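Local coordinates for protein cryptic loci regulator 2 (Schizosaccharomyces pombe 972h-, PDB 5IKJ) that acts upstream of histone deacetylases to promote transcriptional silencing and is required for nucleosome positioning at heterochromatic loci, working within the SHREC repressor complex, at residues A[59-65]-A[139-144]; A[66-70]-A[362-366]; A[150-156]-A[167-173]; A[174-180]-A[206-210]. All coordinates share one frame; numbering follows the deposited sequence.

Interaction 1 of 4, residues A[59-65]-A[139-144]; sequences CGRLLAQ and FENYYL
Gly60 and Tyr143 meet backbone to backbone, their CA atoms 3.7 Å apart, in a glycine-mediated close packing of helix 50-67 against the turn that leads into strand 143-144. A CB on Gly60 would collide with Tyr143 CA, so the approach depends on its absence. Beside the glycine, Leu144 touches with both branches: CD1 lies 3.6 Å from Gly60 CA, while CD2 meets Cys59 CB. One helical turn further on, the single methyl of Ala64 fits between two aromatic residues, 3.7 Å from Tyr142 CG and 3.9 Å from Phe139 CB. The Tyr142 ring then leads away from the helix, and its OH bonds Thr136 O. Gln65 slants across Phe139 with its CG, amide and ring planes 70° apart. Arg61 instead runs alongside Glu140, both pointing the same way; CG anti to the backbone N (chi1 174°) brings CD to 3.6 Å from Glu140 CA. Their charged ends do not pair, since Arg61 NE stays 5.1 Å from Glu140 OE2. Replacing Arg61 with an alanine would probably uncover Phe139 O and the Glu140 backbone, and leave that carboxylate without its nearby positive charge. No hydrogen bond crosses the contact; what the Phe139 carbonyl receives from the helix is a CA-H...O approach, Arg61 CA to Phe139 O at 3.5 Å with 143° at the hydrogen.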
# COMPACT_ATOMS: atom_id res chain seq x y z
N CYS A 59 -9.03 -14.55 18.15
CA CYS A 59 -7.94 -13.59 18.29
C CYS A 59 -6.75 -13.98 17.43
O CYS A 59 -6.18 -13.15 16.72
CB CYS A 59 -7.52 -13.49 19.76
SG CYS A 59 -8.70 -12.65 20.83
N GLY A 60 -6.36 -15.26 17.47
CA GLY A 60 -5.19 -15.69 16.72
C GLY A 60 -5.38 -15.59 15.22
O GLY A 60 -4.48 -15.15 14.50
N ARG A 61 -6.54 -16.02 14.72
CA ARG A 61 -6.79 -15.95 13.29
C ARG A 61 -6.78 -14.51 12.80
O ARG A 61 -6.12 -14.18 11.81
CB ARG A 61 -8.12 -16.61 12.94
CG ARG A 61 -8.50 -16.44 11.46
CD ARG A 61 -9.78 -17.18 11.08
NE ARG A 61 -10.97 -16.52 11.60
CZ ARG A 61 -11.58 -16.82 12.74
NH1 ARG A 61 -12.67 -16.15 13.11
NH2 ARG A 61 -11.11 -17.79 13.52
N LEU A 62 -7.51 -13.63 13.48
CA LEU A 62 -7.65 -12.26 13.02
C LEU A 62 -6.38 -11.46 13.26
O LEU A 62 -6.00 -10.61 12.44
CB LEU A 62 -8.85 -11.60 13.70
CG LEU A 62 -10.19 -12.26 13.35
CD1 LEU A 62 -11.31 -11.73 14.22
CD2 LEU A 62 -10.52 -12.06 11.88
N LEU A 63 -5.70 -11.71 14.38
CA LEU A 63 -4.37 -11.14 14.58
C LEU A 63 -3.44 -11.57 13.45
O LEU A 63 -2.76 -10.73 12.84
CB LEU A 63 -3.81 -11.56 15.94
CG LEU A 63 -2.43 -10.98 16.29
CD1 LEU A 63 -2.46 -9.46 16.26
CD2 LEU A 63 -1.96 -11.48 17.65
N ALA A 64 -3.40 -12.87 13.15
CA ALA A 64 -2.53 -13.36 12.09
C ALA A 64 -2.86 -12.71 10.76
O ALA A 64 -1.96 -12.31 10.01
CB ALA A 64 -2.64 -14.88 11.99
N GLN A 65 -4.15 -12.60 10.43
CA GLN A 65 -4.55 -11.95 9.19
C GLN A 65 -4.26 -10.46 9.20
O GLN A 65 -4.21 -9.84 8.14
CB GLN A 65 -6.03 -12.20 8.92
CG GLN A 65 -6.38 -13.66 8.67
CD GLN A 65 -7.87 -13.93 8.68
OE1 GLN A 65 -8.67 -13.01 8.87
NE2 GLN A 65 -8.25 -15.18 8.47
N PHE A 139 -4.12 -18.59 7.50
CA PHE A 139 -4.17 -17.98 8.83
C PHE A 139 -5.41 -18.38 9.61
O PHE A 139 -5.50 -18.05 10.80
CB PHE A 139 -4.10 -16.46 8.69
CG PHE A 139 -2.95 -15.99 7.85
CD1 PHE A 139 -1.64 -16.25 8.24
CD2 PHE A 139 -3.17 -15.30 6.67
CE1 PHE A 139 -0.58 -15.82 7.47
CE2 PHE A 139 -2.11 -14.87 5.90
CZ PHE A 139 -0.81 -15.13 6.30
N GLU A 140 -6.36 -19.09 9.00
CA GLU A 140 -7.52 -19.58 9.73
C GLU A 140 -7.15 -20.59 10.80
O GLU A 140 -7.99 -20.90 11.65
CB GLU A 140 -8.53 -20.19 8.76
CG GLU A 140 -9.18 -19.19 7.82
CD GLU A 140 -10.49 -19.69 7.23
OE1 GLU A 140 -10.56 -20.88 6.86
OE2 GLU A 140 -11.45 -18.89 7.16
N ASN A 141 -5.93 -21.12 10.79
CA ASN A 141 -5.50 -22.11 11.77
C ASN A 141 -4.79 -21.50 12.97
O ASN A 141 -4.72 -22.15 14.02
CB ASN A 141 -4.56 -23.13 11.11
CG ASN A 141 -5.31 -24.25 10.43
OD1 ASN A 141 -6.40 -24.06 9.90
ND2 ASN A 141 -4.73 -25.45 10.45
N TYR A 142 -4.27 -20.28 12.85
CA TYR A 142 -3.55 -19.67 13.96
C TYR A 142 -4.47 -19.48 15.15
O TYR A 142 -5.70 -19.38 15.02
CB TYR A 142 -2.96 -18.32 13.54
CG TYR A 142 -1.81 -18.41 12.56
CD1 TYR A 142 -1.96 -19.04 11.33
CD2 TYR A 142 -0.57 -17.86 12.86
CE1 TYR A 142 -0.91 -19.12 10.43
CE2 TYR A 142 0.49 -17.93 11.96
CZ TYR A 142 0.31 -18.56 10.75
OH TYR A 142 1.35 -18.64 9.86
N TYR A 143 -3.87 -19.43 16.34
CA TYR A 143 -4.64 -19.28 17.57
C TYR A 143 -3.70 -18.81 18.67
O TYR A 143 -2.50 -19.09 18.65
CB TYR A 143 -5.32 -20.59 17.97
CG TYR A 143 -4.38 -21.60 18.59
CD1 TYR A 143 -3.63 -22.46 17.79
CD2 TYR A 143 -4.25 -21.70 19.97
CE1 TYR A 143 -2.77 -23.38 18.36
CE2 TYR A 143 -3.39 -22.62 20.54
CZ TYR A 143 -2.66 -23.46 19.73
OH TYR A 143 -1.80 -24.38 20.30
N LEU A 144 -4.26 -18.08 19.63
CA LEU A 144 -3.50 -17.61 20.78
C LEU A 144 -3.19 -18.78 21.69
O LEU A 144 -4.10 -19.38 22.28
CB LEU A 144 -4.27 -16.52 21.52
CG LEU A 144 -3.80 -15.08 21.32
CD1 LEU A 144 -3.73 -14.72 19.85
CD2 LEU A 144 -4.71 -14.12 22.07

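Interaction 2 of 4, residues A[66-70]-A[362-366]; sequences HVFGG and LTVLP
Val67 O accepts a hydrogen bond from Leu365 N, 2.8 Å long and 163° at the hydrogen, where the C-terminal end of helix 50-67 meets the irregular segment 362-366. The donor lies nearly on the extension of the carbonyl bond, so a carbonyl of the last turn finds its acceptor role filled by a distant part of the chain. One residue further, Phe68 has left helical geometry, and its CA approaches Thr363 O at 3.2 Å as a CA-H...O contact. The chain then turns through Gly69 and Gly70; a CB on Gly70 would strike Leu365 CD2.

Among the side chains, Phe68 takes Leu362 CD1 over one face, 4.0 Å from the ring centroid, a CH-pi contact only 15° off the normal. Val364 CG2 and Thr363 O sit at the edge of the same ring, and Phe353 joins it edge-to-face. A serine in place of Phe68 would probably leave the Leu362 methyl without its aromatic surface and open a gap beside Val364. Leu365, with CG anti to its backbone N (chi1 -175°), pushes CD2 to 3.2 Å from His66 O and 3.6 Å from His66 CD2. The imidazole is fixed by other partners, bonding Glu225 through NE2 and stacking on Tyr191.

A basic side chain of another protein chain bonds Leu365 O, so Leu365 offers its N-H to the helix end and its carbonyl to a partner. The chemistry therefore implies one directional backbone bond set in apolar packing, joining the helix end, the loop and a second chain.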
# COMPACT_ATOMS: atom_id res chain seq x y z
N HIS A 66 -4.05 -9.88 10.38
CA HIS A 66 -3.71 -8.46 10.47
C HIS A 66 -2.20 -8.26 10.33
O HIS A 66 -1.75 -7.47 9.50
CB HIS A 66 -4.21 -7.89 11.79
CG HIS A 66 -4.38 -6.40 11.78
ND1 HIS A 66 -5.00 -5.72 12.81
CD2 HIS A 66 -4.02 -5.46 10.87
CE1 HIS A 66 -5.01 -4.43 12.53
NE2 HIS A 66 -4.43 -4.24 11.37
N VAL A 67 -1.42 -8.98 11.13
CA VAL A 67 0.03 -8.79 11.13
C VAL A 67 0.63 -9.25 9.81
O VAL A 67 1.52 -8.60 9.25
CB VAL A 67 0.68 -9.51 12.32
CG1 VAL A 67 2.14 -9.11 12.45
CG2 VAL A 67 -0.06 -9.20 13.60
N PHE A 68 0.16 -10.39 9.30
CA PHE A 68 0.66 -10.94 8.05
C PHE A 68 -0.26 -10.65 6.87
O PHE A 68 -0.21 -11.36 5.86
CB PHE A 68 0.88 -12.45 8.20
CG PHE A 68 1.79 -12.82 9.33
CD1 PHE A 68 3.11 -12.40 9.32
CD2 PHE A 68 1.34 -13.58 10.39
CE1 PHE A 68 3.96 -12.73 10.36
CE2 PHE A 68 2.18 -13.91 11.43
CZ PHE A 68 3.50 -13.49 11.41
N GLY A 69 -1.10 -9.63 6.98
CA GLY A 69 -1.99 -9.26 5.90
C GLY A 69 -2.37 -7.79 5.94
O GLY A 69 -1.65 -6.94 5.41
N GLY A 70 -3.49 -7.48 6.58
CA GLY A 70 -3.97 -6.12 6.66
C GLY A 70 -4.85 -5.74 5.48
O GLY A 70 -4.80 -6.33 4.41
N LEU A 362 6.70 -14.45 4.27
CA LEU A 362 5.47 -13.80 4.68
C LEU A 362 5.61 -12.28 4.61
O LEU A 362 6.67 -11.72 4.88
CB LEU A 362 5.08 -14.22 6.10
CG LEU A 362 4.58 -15.65 6.31
CD1 LEU A 362 4.09 -15.82 7.74
CD2 LEU A 362 3.48 -16.03 5.32
N THR A 363 4.52 -11.62 4.24
CA THR A 363 4.46 -10.17 4.19
C THR A 363 4.07 -9.65 5.57
O THR A 363 2.98 -9.95 6.07
CB THR A 363 3.45 -9.70 3.14
OG1 THR A 363 3.85 -10.18 1.85
CG2 THR A 363 3.37 -8.18 3.10
N VAL A 364 4.96 -8.88 6.19
CA VAL A 364 4.73 -8.35 7.53
C VAL A 364 4.25 -6.91 7.41
O VAL A 364 4.91 -6.07 6.77
CB VAL A 364 6.01 -8.44 8.39
CG1 VAL A 364 5.72 -7.97 9.81
CG2 VAL A 364 6.53 -9.87 8.40
N LEU A 365 3.12 -6.62 8.03
CA LEU A 365 2.49 -5.31 7.91
C LEU A 365 3.24 -4.30 8.78
O LEU A 365 3.27 -4.46 10.00
CB LEU A 365 1.04 -5.39 8.36
CG LEU A 365 0.16 -4.16 8.21
CD1 LEU A 365 -0.04 -3.80 6.75
CD2 LEU A 365 -1.17 -4.42 8.90
N PRO A 366 3.85 -3.27 8.19
CA PRO A 366 4.53 -2.27 9.01
C PRO A 366 3.55 -1.28 9.63
O PRO A 366 2.52 -0.93 9.05
CB PRO A 366 5.46 -1.58 8.01
CG PRO A 366 4.71 -1.64 6.74
CD PRO A 366 3.94 -2.95 6.76

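Interaction 3 of 4, residues A[150-156]-A[167-173]; sequences NYQLYQR and REFWLYG
The Trp170 indole carries Arg156 on one face, CD standing 3.4 Å from the centroid of the six-membered ring and 13° off its normal. The guanidinium lies nearly flat over the same ring, planes 20° apart, with its own face on CZ2 and CH2. At the indole's edge, NE1 donates in the ring plane to Glu168 OE1 (2.9 Å), which uses its anti lone pair. Tyr172 directs an edge toward the face of Tyr154, planes at 85°. Tyr151 receives Gly173 CA over a face.

They decorate an antiparallel beta hairpin, strands 152-156 and 168-172. Gln152-Tyr172, Tyr154-Trp170 and Arg156-Glu168 are the hydrogen-bonded pairs, the straightest bond running from Glu168 N to Arg156 O. On the face with Leu153 and Leu171, Gln155 lies alongside Phe169, while its NE2 sits 3.6 Å above the centre of the Arg167 guanidinium. Arg167 NE has a salt bridge with Asp157, and Gln155 OE1 bonds Lys51 NZ.

Glu168 thus holds the indole by a hydrogen bond and reaches Arg156 NH1 only through a long salt bridge (3.9 Å). The carboxylate would probably offset the arginine's charge only in part; the indole face probably sets how the guanidinium is turned.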
# COMPACT_ATOMS: atom_id res chain seq x y z
N ASN A 150 -1.96 -11.44 32.66
CA ASN A 150 -2.80 -10.63 33.55
C ASN A 150 -4.15 -10.26 32.95
O ASN A 150 -4.86 -9.42 33.53
CB ASN A 150 -2.09 -9.35 34.01
CG ASN A 150 -1.03 -9.62 35.06
OD1 ASN A 150 -0.54 -10.74 35.19
ND2 ASN A 150 -0.68 -8.59 35.82
N TYR A 151 -4.54 -10.84 31.82
CA TYR A 151 -5.89 -10.67 31.29
C TYR A 151 -6.74 -11.88 31.66
O TYR A 151 -6.26 -13.02 31.63
CB TYR A 151 -5.87 -10.49 29.76
CG TYR A 151 -5.54 -9.08 29.32
CD1 TYR A 151 -4.23 -8.64 29.24
CD2 TYR A 151 -6.55 -8.19 28.97
CE1 TYR A 151 -3.93 -7.35 28.83
CE2 TYR A 151 -6.26 -6.90 28.56
CZ TYR A 151 -4.95 -6.49 28.49
OH TYR A 151 -4.65 -5.21 28.09
N GLN A 152 -8.00 -11.62 32.01
CA GLN A 152 -8.92 -12.66 32.46
C GLN A 152 -10.22 -12.55 31.68
O GLN A 152 -10.80 -11.47 31.57
CB GLN A 152 -9.19 -12.54 33.96
CG GLN A 152 -10.03 -13.67 34.54
CD GLN A 152 -9.34 -15.01 34.46
OE1 GLN A 152 -9.84 -15.95 33.83
NE2 GLN A 152 -8.19 -15.12 35.12
N LEU A 153 -10.67 -13.68 31.14
CA LEU A 153 -11.90 -13.74 30.36
C LEU A 153 -13.07 -14.15 31.24
O LEU A 153 -12.92 -14.86 32.23
CB LEU A 153 -11.74 -14.74 29.20
CG LEU A 153 -12.91 -14.88 28.23
CD1 LEU A 153 -13.09 -13.61 27.41
CD2 LEU A 153 -12.69 -16.08 27.33
N TYR A 154 -14.26 -13.68 30.86
CA TYR A 154 -15.47 -13.94 31.63
C TYR A 154 -16.66 -14.08 30.69
O TYR A 154 -16.67 -13.53 29.59
CB TYR A 154 -15.77 -12.82 32.63
CG TYR A 154 -14.72 -12.62 33.70
CD1 TYR A 154 -13.57 -11.90 33.44
CD2 TYR A 154 -14.90 -13.15 34.97
CE1 TYR A 154 -12.61 -11.71 34.42
CE2 TYR A 154 -13.95 -12.97 35.95
CZ TYR A 154 -12.81 -12.25 35.67
OH TYR A 154 -11.85 -12.07 36.65
N GLN A 155 -17.66 -14.84 31.14
CA GLN A 155 -18.98 -14.85 30.53
C GLN A 155 -19.93 -14.05 31.41
O GLN A 155 -19.99 -14.27 32.62
CB GLN A 155 -19.51 -16.28 30.37
CG GLN A 155 -20.77 -16.38 29.52
CD GLN A 155 -21.27 -17.81 29.37
OE1 GLN A 155 -21.04 -18.45 28.35
NE2 GLN A 155 -21.96 -18.31 30.39
N ARG A 156 -20.65 -13.11 30.81
CA ARG A 156 -21.61 -12.28 31.53
C ARG A 156 -23.00 -12.50 30.96
O ARG A 156 -23.19 -12.44 29.74
CB ARG A 156 -21.25 -10.80 31.46
CG ARG A 156 -21.96 -9.97 32.54
CD ARG A 156 -21.65 -8.49 32.41
NE ARG A 156 -22.50 -7.84 31.42
CZ ARG A 156 -23.40 -6.89 31.68
NH1 ARG A 156 -24.11 -6.37 30.69
NH2 ARG A 156 -23.60 -6.45 32.92
N ARG A 167 -25.55 -13.52 25.61
CA ARG A 167 -24.37 -13.58 26.45
C ARG A 167 -23.27 -12.68 25.90
O ARG A 167 -23.12 -12.50 24.69
CB ARG A 167 -23.84 -15.02 26.55
CG ARG A 167 -23.97 -15.65 27.93
CD ARG A 167 -25.42 -15.99 28.25
NE ARG A 167 -25.53 -16.76 29.48
CZ ARG A 167 -25.46 -18.09 29.56
NH1 ARG A 167 -25.28 -18.82 28.46
NH2 ARG A 167 -25.56 -18.69 30.73
N GLU A 168 -22.49 -12.11 26.81
CA GLU A 168 -21.33 -11.30 26.47
C GLU A 168 -20.09 -11.87 27.14
O GLU A 168 -20.16 -12.39 28.26
CB GLU A 168 -21.54 -9.84 26.89
CG GLU A 168 -22.63 -9.13 26.12
CD GLU A 168 -22.88 -7.72 26.60
OE1 GLU A 168 -22.10 -7.23 27.45
OE2 GLU A 168 -23.85 -7.09 26.13
N PHE A 169 -18.96 -11.76 26.45
CA PHE A 169 -17.69 -12.28 26.94
C PHE A 169 -16.76 -11.11 27.21
O PHE A 169 -16.27 -10.47 26.27
CB PHE A 169 -17.09 -13.26 25.94
CG PHE A 169 -17.97 -14.44 25.64
CD1 PHE A 169 -18.00 -15.53 26.49
CD2 PHE A 169 -18.79 -14.45 24.52
CE1 PHE A 169 -18.82 -16.62 26.23
CE2 PHE A 169 -19.61 -15.53 24.25
CZ PHE A 169 -19.62 -16.61 25.11
N TRP A 170 -16.52 -10.83 28.49
CA TRP A 170 -15.75 -9.66 28.91
C TRP A 170 -14.32 -10.06 29.26
O TRP A 170 -14.09 -11.08 29.92
CB TRP A 170 -16.41 -8.99 30.12
CG TRP A 170 -17.69 -8.28 29.81
CD1 TRP A 170 -18.45 -8.41 28.67
CD2 TRP A 170 -18.36 -7.33 30.63
NE1 TRP A 170 -19.55 -7.60 28.75
CE2 TRP A 170 -19.52 -6.92 29.94
CE3 TRP A 170 -18.10 -6.78 31.89
CZ2 TRP A 170 -20.42 -5.99 30.47
CZ3 TRP A 170 -18.99 -5.86 32.41
CH2 TRP A 170 -20.13 -5.48 31.70
N LEU A 171 -13.37 -9.25 28.80
CA LEU A 171 -11.95 -9.45 29.10
C LEU A 171 -11.46 -8.28 29.93
O LEU A 171 -11.39 -7.15 29.44
CB LEU A 171 -11.14 -9.58 27.81
CG LEU A 171 -9.68 -9.99 27.99
CD1 LEU A 171 -9.58 -11.46 28.35
CD2 LEU A 171 -8.88 -9.68 26.73
N TYR A 172 -11.12 -8.54 31.19
CA TYR A 172 -10.52 -7.55 32.06
C TYR A 172 -9.00 -7.64 32.00
O TYR A 172 -8.43 -8.63 31.53
CB TYR A 172 -10.99 -7.73 33.51
CG TYR A 172 -12.39 -7.23 33.78
CD1 TYR A 172 -13.50 -8.02 33.52
CD2 TYR A 172 -12.60 -5.97 34.33
CE1 TYR A 172 -14.78 -7.57 33.78
CE2 TYR A 172 -13.88 -5.51 34.59
CZ TYR A 172 -14.97 -6.31 34.32
OH TYR A 172 -16.24 -5.86 34.58
N GLY A 173 -8.34 -6.58 32.48
CA GLY A 173 -6.89 -6.52 32.48
C GLY A 173 -6.35 -5.18 32.03
O GLY A 173 -5.24 -4.80 32.39

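Interaction 4 of 4, residues A[174-180]-A[206-210]; sequences HPSGRPF and CVLCS. With ZN (zinc ion), chain C.
The zinc site of four ligands, His189, Cys204, Cys206 and Cys209, is flanked here by the loop 174-180, whose His174 acts as a second-shell residue. Cys206 SG and Cys209 SG each bind zinc at 2.4 Å. His174 NE2 donates to Cys209 SG over 3.1 Å, the sulfur lying 6° from the imidazole plane; this bond would probably draw negative charge off the thiolate. At the other side of the ring, ND1 accepts from Ser176 N and also pairs with Ser176 OG, which fixes the ring's rotation within a type I turn from His174 to Gly177. Cys206 takes the N-cap position of helix 207-210, its SG receiving Cys209 N (3.4 Å), so this sulfur serves both metal and helix.

Leu208 wedges between two rings. Its CB stands over the centre of His174, 3.7 Å from the centroid, while Pro175 CD lies against the opposite face. With CG anti to its carbonyl carbon (chi1 -62°), Leu208 sends CD1 over the centre of Phe180, 3.6 Å away and 10° off the normal. Cys206 SG lies at the edge of that phenyl ring, 3.7 Å from CE1. Around the site, His189 of helix 183-195 meets His174 edge-to-face, Asp185 of that helix touches Phe180, and Pro179 packs on Trp170 and Tyr172 of strand 168-172.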
# COMPACT_ATOMS: atom_id res chain seq x y z
N HIS A 174 -7.14 -4.45 31.24
CA HIS A 174 -6.68 -3.19 30.70
C HIS A 174 -6.41 -2.20 31.84
O HIS A 174 -7.17 -2.15 32.81
CB HIS A 174 -7.72 -2.61 29.74
CG HIS A 174 -7.23 -1.45 28.93
ND1 HIS A 174 -7.33 -0.14 29.36
CD2 HIS A 174 -6.63 -1.40 27.72
CE1 HIS A 174 -6.81 0.66 28.45
NE2 HIS A 174 -6.38 -0.08 27.44
N PRO A 175 -5.32 -1.42 31.76
CA PRO A 175 -4.98 -0.53 32.89
C PRO A 175 -6.10 0.40 33.32
O PRO A 175 -6.14 0.80 34.49
CB PRO A 175 -3.78 0.25 32.35
CG PRO A 175 -3.17 -0.63 31.33
CD PRO A 175 -4.30 -1.38 30.70
N SER A 176 -7.01 0.77 32.42
CA SER A 176 -8.10 1.67 32.78
C SER A 176 -9.07 1.04 33.78
O SER A 176 -9.89 1.77 34.35
CB SER A 176 -8.87 2.10 31.53
OG SER A 176 -9.59 1.01 30.97
N GLY A 177 -8.98 -0.26 34.01
CA GLY A 177 -9.92 -0.95 34.87
C GLY A 177 -11.20 -1.37 34.20
O GLY A 177 -12.07 -1.95 34.87
N ARG A 178 -11.36 -1.10 32.90
CA ARG A 178 -12.59 -1.43 32.20
C ARG A 178 -12.41 -2.67 31.34
O ARG A 178 -11.31 -2.96 30.87
CB ARG A 178 -13.03 -0.26 31.31
CG ARG A 178 -13.44 0.96 32.11
CD ARG A 178 -13.84 2.12 31.21
NE ARG A 178 -14.06 3.33 31.99
CZ ARG A 178 -14.73 4.39 31.56
NH1 ARG A 178 -15.27 4.39 30.34
NH2 ARG A 178 -14.87 5.45 32.34
N PRO A 179 -13.48 -3.43 31.13
CA PRO A 179 -13.39 -4.64 30.30
C PRO A 179 -13.54 -4.34 28.82
O PRO A 179 -14.14 -3.34 28.42
CB PRO A 179 -14.56 -5.49 30.80
CG PRO A 179 -15.58 -4.47 31.20
CD PRO A 179 -14.81 -3.29 31.74
N PHE A 180 -12.96 -5.22 28.01
CA PHE A 180 -13.32 -5.32 26.59
C PHE A 180 -14.55 -6.22 26.50
O PHE A 180 -14.46 -7.42 26.79
CB PHE A 180 -12.17 -5.88 25.76
CG PHE A 180 -11.01 -4.94 25.60
CD1 PHE A 180 -11.04 -3.93 24.64
CD2 PHE A 180 -9.87 -5.07 26.38
CE1 PHE A 180 -9.97 -3.07 24.48
CE2 PHE A 180 -8.80 -4.22 26.22
CZ PHE A 180 -8.84 -3.22 25.27
N CYS A 206 -7.84 1.05 20.02
CA CYS A 206 -8.89 0.36 20.75
C CYS A 206 -9.74 1.36 21.54
O CYS A 206 -9.33 2.50 21.79
CB CYS A 206 -8.30 -0.69 21.69
SG CYS A 206 -8.01 -0.12 23.38
N VAL A 207 -10.92 0.91 21.95
CA VAL A 207 -11.90 1.81 22.55
C VAL A 207 -11.42 2.31 23.90
O VAL A 207 -11.73 3.44 24.30
CB VAL A 207 -13.27 1.11 22.68
CG1 VAL A 207 -14.35 2.13 23.00
CG2 VAL A 207 -13.63 0.34 21.41
N LEU A 208 -10.66 1.50 24.64
CA LEU A 208 -10.28 1.87 26.00
C LEU A 208 -9.09 2.82 26.04
O LEU A 208 -8.94 3.57 27.01
CB LEU A 208 -9.99 0.61 26.81
CG LEU A 208 -11.16 -0.37 26.97
CD1 LEU A 208 -10.75 -1.56 27.83
CD2 LEU A 208 -12.39 0.31 27.58
N CYS A 209 -8.24 2.81 25.01
CA CYS A 209 -7.15 3.77 24.93
C CYS A 209 -7.55 5.03 24.18
O CYS A 209 -6.98 6.10 24.44
CB CYS A 209 -5.94 3.14 24.23
SG CYS A 209 -5.37 1.59 24.97
N SER A 210 -8.51 4.94 23.25
CA SER A 210 -8.85 6.04 22.37
C SER A 210 -10.20 6.67 22.66
O SER A 210 -10.44 7.81 22.23
CB SER A 210 -8.82 5.58 20.91
OG SER A 210 -7.51 5.20 20.52
ZN ZN C . -5.63 -0.13 23.38

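Interactions 1 and 2 share helix 50-67: the first packs its side through a glycine, without a hydrogen bond, and the second ties its C-terminal end to a loop with one. They touch, Gln65 O lying 2.9 Å from Gly70 N and Phe139 packing on Phe68. Interactions 3 and 4 touch, at Leu171 O and Phe180 N and through Pro179, so hairpin and zinc-site loop pack on each other. All four contacts are partly buried. Interaction 2 lies nearest the chain's centre, about 11 Å away, and meets another protein chain; interaction 3, about 35 Å out, rests on backbone pairing and ring-face contacts. In interaction 4 a bond to a zinc-binding sulfur and CH-pi packing join the segments.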